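N-acetylneuraminic acid (Sialic acid) synthetase (Leptospira borgpetersenii serovar Hardjo-bovis, PDB 6NCS) probably catalyses the condensation of phosphoenolpyruvate with an N-acetylmannosamine-type sugar to form sialic acid, and binds manganese. Local coordinates at residues I174-V179 and I227-Y232; D209-K212 and I216-L219. All blocks are in the same frame, centred on the assembly; numbering follows the deposited sequence.

Interaction 1: residues I174-V179 and I227-Y232. With MN (manganese (II) ion), chain C.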
# COMPACT_ATOMS: atom_id res chain seq x y z
N ILE A 174 -19.87 -0.98 5.77
CA ILE A 174 -18.59 -0.73 5.13
C ILE A 174 -18.20 0.71 5.42
O ILE A 174 -19.04 1.61 5.33
CB ILE A 174 -18.70 -0.98 3.61
CG1 ILE A 174 -18.98 -2.45 3.35
CG2 ILE A 174 -17.46 -0.47 2.86
CD1 ILE A 174 -19.62 -2.72 1.99
N LEU A 175 -16.93 0.94 5.76
CA LEU A 175 -16.45 2.29 6.04
C LEU A 175 -15.38 2.68 5.02
O LEU A 175 -14.46 1.90 4.78
CB LEU A 175 -15.89 2.36 7.45
CG LEU A 175 -15.39 3.69 7.98
CD1 LEU A 175 -16.58 4.65 8.06
CD2 LEU A 175 -14.79 3.50 9.37
N LEU A 176 -15.51 3.86 4.42
CA LEU A 176 -14.52 4.35 3.47
C LEU A 176 -13.71 5.49 4.08
O LEU A 176 -14.27 6.51 4.50
CB LEU A 176 -15.17 4.84 2.18
CG LEU A 176 -16.12 3.88 1.46
CD1 LEU A 176 -16.66 4.54 0.17
CD2 LEU A 176 -15.42 2.57 1.16
N HIS A 177 -12.39 5.34 4.11
CA HIS A 177 -11.54 6.50 4.32
C HIS A 177 -11.76 7.50 3.20
O HIS A 177 -12.02 7.13 2.05
CB HIS A 177 -10.06 6.09 4.39
CG HIS A 177 -9.13 7.26 4.47
ND1 HIS A 177 -9.28 8.25 5.42
CD2 HIS A 177 -8.09 7.63 3.69
CE1 HIS A 177 -8.35 9.17 5.23
NE2 HIS A 177 -7.62 8.83 4.19
N CYS A 178 -11.68 8.78 3.54
CA CYS A 178 -12.09 9.85 2.63
C CYS A 178 -11.55 11.15 3.20
O CYS A 178 -11.41 11.29 4.42
CB CYS A 178 -13.63 9.90 2.51
SG CYS A 178 -14.24 11.13 1.34
N VAL A 179 -11.21 12.08 2.31
CA VAL A 179 -10.77 13.41 2.71
C VAL A 179 -11.65 14.42 1.98
O VAL A 179 -11.62 14.48 0.74
CB VAL A 179 -9.29 13.66 2.40
CG1 VAL A 179 -8.88 15.08 2.80
CG2 VAL A 179 -8.43 12.62 3.09
N ILE A 227 -12.60 -1.41 -1.09
CA ILE A 227 -13.62 -0.76 -1.90
C ILE A 227 -12.98 0.53 -2.38
O ILE A 227 -12.24 1.17 -1.63
CB ILE A 227 -14.90 -0.45 -1.09
CG1 ILE A 227 -15.50 -1.72 -0.48
CG2 ILE A 227 -15.93 0.28 -1.95
CD1 ILE A 227 -14.96 -2.07 0.93
N ILE A 228 -13.23 0.90 -3.64
CA ILE A 228 -12.77 2.17 -4.18
C ILE A 228 -13.96 2.90 -4.76
O ILE A 228 -14.71 2.32 -5.56
CB ILE A 228 -11.69 1.99 -5.26
CG1 ILE A 228 -10.40 1.43 -4.66
CG2 ILE A 228 -11.42 3.32 -5.97
CD1 ILE A 228 -9.62 2.46 -3.80
N GLU A 229 -14.13 4.16 -4.36
CA GLU A 229 -15.13 5.04 -4.95
C GLU A 229 -14.40 6.17 -5.66
O GLU A 229 -13.46 6.76 -5.10
CB GLU A 229 -16.08 5.59 -3.88
CG GLU A 229 -17.20 6.44 -4.45
CD GLU A 229 -18.14 6.95 -3.38
OE1 GLU A 229 -18.18 8.18 -3.16
OE2 GLU A 229 -18.83 6.13 -2.75
N LYS A 230 -14.80 6.46 -6.90
CA LYS A 230 -14.14 7.48 -7.71
C LYS A 230 -15.20 8.25 -8.48
O LYS A 230 -16.07 7.63 -9.11
CB LYS A 230 -13.14 6.83 -8.67
CG LYS A 230 -12.49 7.77 -9.69
CD LYS A 230 -11.51 8.74 -9.05
CE LYS A 230 -11.17 9.88 -10.01
NZ LYS A 230 -10.28 10.90 -9.35
N HIS A 231 -15.17 9.58 -8.41
CA HIS A 231 -16.13 10.36 -9.18
C HIS A 231 -15.92 10.11 -10.67
O HIS A 231 -14.81 9.82 -11.13
CB HIS A 231 -16.00 11.85 -8.89
CG HIS A 231 -16.58 12.25 -7.57
ND1 HIS A 231 -17.70 13.05 -7.46
CD2 HIS A 231 -16.21 11.95 -6.30
CE1 HIS A 231 -17.99 13.23 -6.18
NE2 HIS A 231 -17.10 12.57 -5.46
N TYR A 232 -17.01 10.24 -11.43
CA TYR A 232 -17.07 9.68 -12.76
C TYR A 232 -17.87 10.59 -13.68
O TYR A 232 -18.89 11.16 -13.28
CB TYR A 232 -17.65 8.26 -12.68
CG TYR A 232 -18.16 7.69 -13.98
CD1 TYR A 232 -17.30 7.48 -15.05
CD2 TYR A 232 -19.49 7.34 -14.13
CE1 TYR A 232 -17.76 6.96 -16.24
CE2 TYR A 232 -19.96 6.80 -15.32
CZ TYR A 232 -19.09 6.62 -16.37
OH TYR A 232 -19.55 6.09 -17.55
MN MN C . -17.55 12.42 -3.29
O HOH W 1 -17.39 10.48 -3.58
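I174, L176, I227 and E229 meet across the inside of a TIM barrel, where a single pair of strands passes from a wholly apolar contact at one end to a carboxylate beside a metal at the other. The strands 174-178 and 227-231 are not neighbours in the sheet: strand 205-209 runs between them. The segment axes approach to 8.3 Å and are inclined by 53°, as parallel strands of a barrel wall that are not adjacent, and side chains alone bridge the gap. In I174 the methyl CG2 lies anti to the backbone N and reaches CD1 of I227 at 3.5 Å, the two side chains crossing at a slant. Two residues along, L176 comes across I227 at about a right angle, its CD2 set 3.8 Å from I227 CB and almost as near to CG2. I29 and I148, from the strands that flank the pair, add to this core layer. Beyond it the chemistry changes. L176 CD1 packs against E229 OE2 at 4.0 Å, a methyl beside a carboxylate oxygen. E229 extends into the barrel with CG anti to the backbone N (chi1 -176°), and its OE2 forms a salt bridge with K125. OE1 is linked to the metal through a water. H231, two residues on, binds the manganese ion directly through NE2, as does H210, which follows the intervening strand, while E229 stands in the second shell and orients the metal-bound water. That water lies 2.0 Å from the manganese and donates a short hydrogen bond to E229 OE1 at 2.5 Å.

Interaction 2: residues D209-K212 and I216-L219; sequences DHSK and IPLL. With MN (manganese (II) ion), chain C.
A chi1 of -171° sends the D209 carboxylate toward the start of helix 215-222, and S211, whose OG lies between its own N and carbonyl carbon (chi1 80°), swings back to meet the same group. D209 OD2 receives S211 OG at 2.6 Å on its syn lone pair and also takes a weak bond from the S211 backbone N, which ties the carboxylate to the turn that follows the strand. Against this hydrogen-bonded unit packs the helix. P217 CD rests 3.5 Å from D209 OD1, the two side chains crossing obliquely, and I216 CG2 touches the same oxygen. The other branch of I216 ends in CD1, 3.7 Å from S211 CB. A water bridges the two segments, donating to S211 OG at 2.8 Å and accepting from the I216 backbone N at 2.9 Å. OD2 also forms a salt bridge with K230, and OD1 bonds to Y207. Between D209 and S211, H210 faces the other way and binds manganese through NE2. The contact thus closes the beta-alpha turn from strand 205-209 into helix 215-222, with P217 reaching I228 of strand 227-231 and L218 packing on helix 249-266.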
# COMPACT_ATOMS: atom_id res chain seq x y z
N ASP A 209 -12.28 8.63 -3.30
CA ASP A 209 -11.30 9.58 -3.81
C ASP A 209 -11.93 10.89 -4.24
O ASP A 209 -13.02 10.91 -4.84
CB ASP A 209 -10.54 9.00 -5.00
CG ASP A 209 -9.37 9.88 -5.41
OD1 ASP A 209 -8.43 10.03 -4.60
OD2 ASP A 209 -9.38 10.42 -6.53
N HIS A 210 -11.21 11.98 -3.99
CA HIS A 210 -11.58 13.30 -4.50
C HIS A 210 -10.37 13.99 -5.13
O HIS A 210 -10.29 15.23 -5.17
CB HIS A 210 -12.21 14.15 -3.40
CG HIS A 210 -13.51 13.58 -2.92
ND1 HIS A 210 -13.60 12.76 -1.81
CD2 HIS A 210 -14.75 13.63 -3.45
CE1 HIS A 210 -14.85 12.38 -1.65
NE2 HIS A 210 -15.57 12.89 -2.64
N SER A 211 -9.44 13.20 -5.64
CA SER A 211 -8.29 13.72 -6.35
C SER A 211 -8.60 13.88 -7.84
O SER A 211 -9.62 13.42 -8.34
CB SER A 211 -7.09 12.79 -6.19
OG SER A 211 -7.22 11.70 -7.09
N LYS A 212 -7.66 14.50 -8.55
CA LYS A 212 -7.78 14.72 -9.98
C LYS A 212 -7.20 13.58 -10.82
O LYS A 212 -6.94 13.77 -12.01
CB LYS A 212 -7.11 16.05 -10.37
CG LYS A 212 -7.84 17.28 -9.84
CD LYS A 212 -7.29 18.57 -10.45
CE LYS A 212 -5.88 18.87 -9.94
NZ LYS A 212 -5.45 20.27 -10.24
N ILE A 216 -3.90 8.07 -6.82
CA ILE A 216 -4.15 7.97 -5.38
C ILE A 216 -5.08 6.81 -5.04
O ILE A 216 -4.74 6.03 -4.14
CB ILE A 216 -4.63 9.32 -4.83
CG1 ILE A 216 -3.52 10.37 -4.98
CG2 ILE A 216 -4.98 9.18 -3.36
CD1 ILE A 216 -3.90 11.79 -4.60
N PRO A 217 -6.21 6.61 -5.72
CA PRO A 217 -6.99 5.39 -5.44
C PRO A 217 -6.22 4.08 -5.68
O PRO A 217 -6.42 3.11 -4.94
CB PRO A 217 -8.22 5.52 -6.37
CG PRO A 217 -7.99 6.70 -7.24
CD PRO A 217 -6.95 7.56 -6.57
N LEU A 218 -5.34 4.02 -6.67
CA LEU A 218 -4.53 2.81 -6.85
C LEU A 218 -3.57 2.62 -5.68
O LEU A 218 -3.39 1.49 -5.19
CB LEU A 218 -3.76 2.88 -8.17
CG LEU A 218 -4.71 2.81 -9.38
CD1 LEU A 218 -3.94 3.04 -10.66
CD2 LEU A 218 -5.37 1.43 -9.41
N LEU A 219 -2.91 3.69 -5.24
CA LEU A 219 -2.10 3.59 -4.03
C LEU A 219 -2.96 3.18 -2.84
O LEU A 219 -2.48 2.45 -1.97
CB LEU A 219 -1.38 4.92 -3.76
CG LEU A 219 -0.28 5.27 -4.77
CD1 LEU A 219 0.21 6.69 -4.58
CD2 LEU A 219 0.86 4.27 -4.64
MN MN C . -17.55 12.42 -3.29
O HOH W 2 -4.86 10.47 -8.10
O HOH W 1 -17.39 10.48 -3.58

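Overall arrangement
Both contacts are buried, but interaction 1 lies near the centre of the chain, inside the barrel, whereas interaction 2 sits where a strand end meets the surrounding helices, its centre about 12 Å from that of the chain. The first is mainly hydrocarbon packing between non-adjacent strands; in the second, I216 and P217 pack on a carboxylate and serine held together within the loop, and a water supplies the polar link across. Both segments of interaction 2 fall in the chain between the two strands of interaction 1. Strand 205-209 pairs directly with 227-231: E229 O probably accepts from D209 N. The two meet again at manganese, which takes H231 from one and H210 from the other.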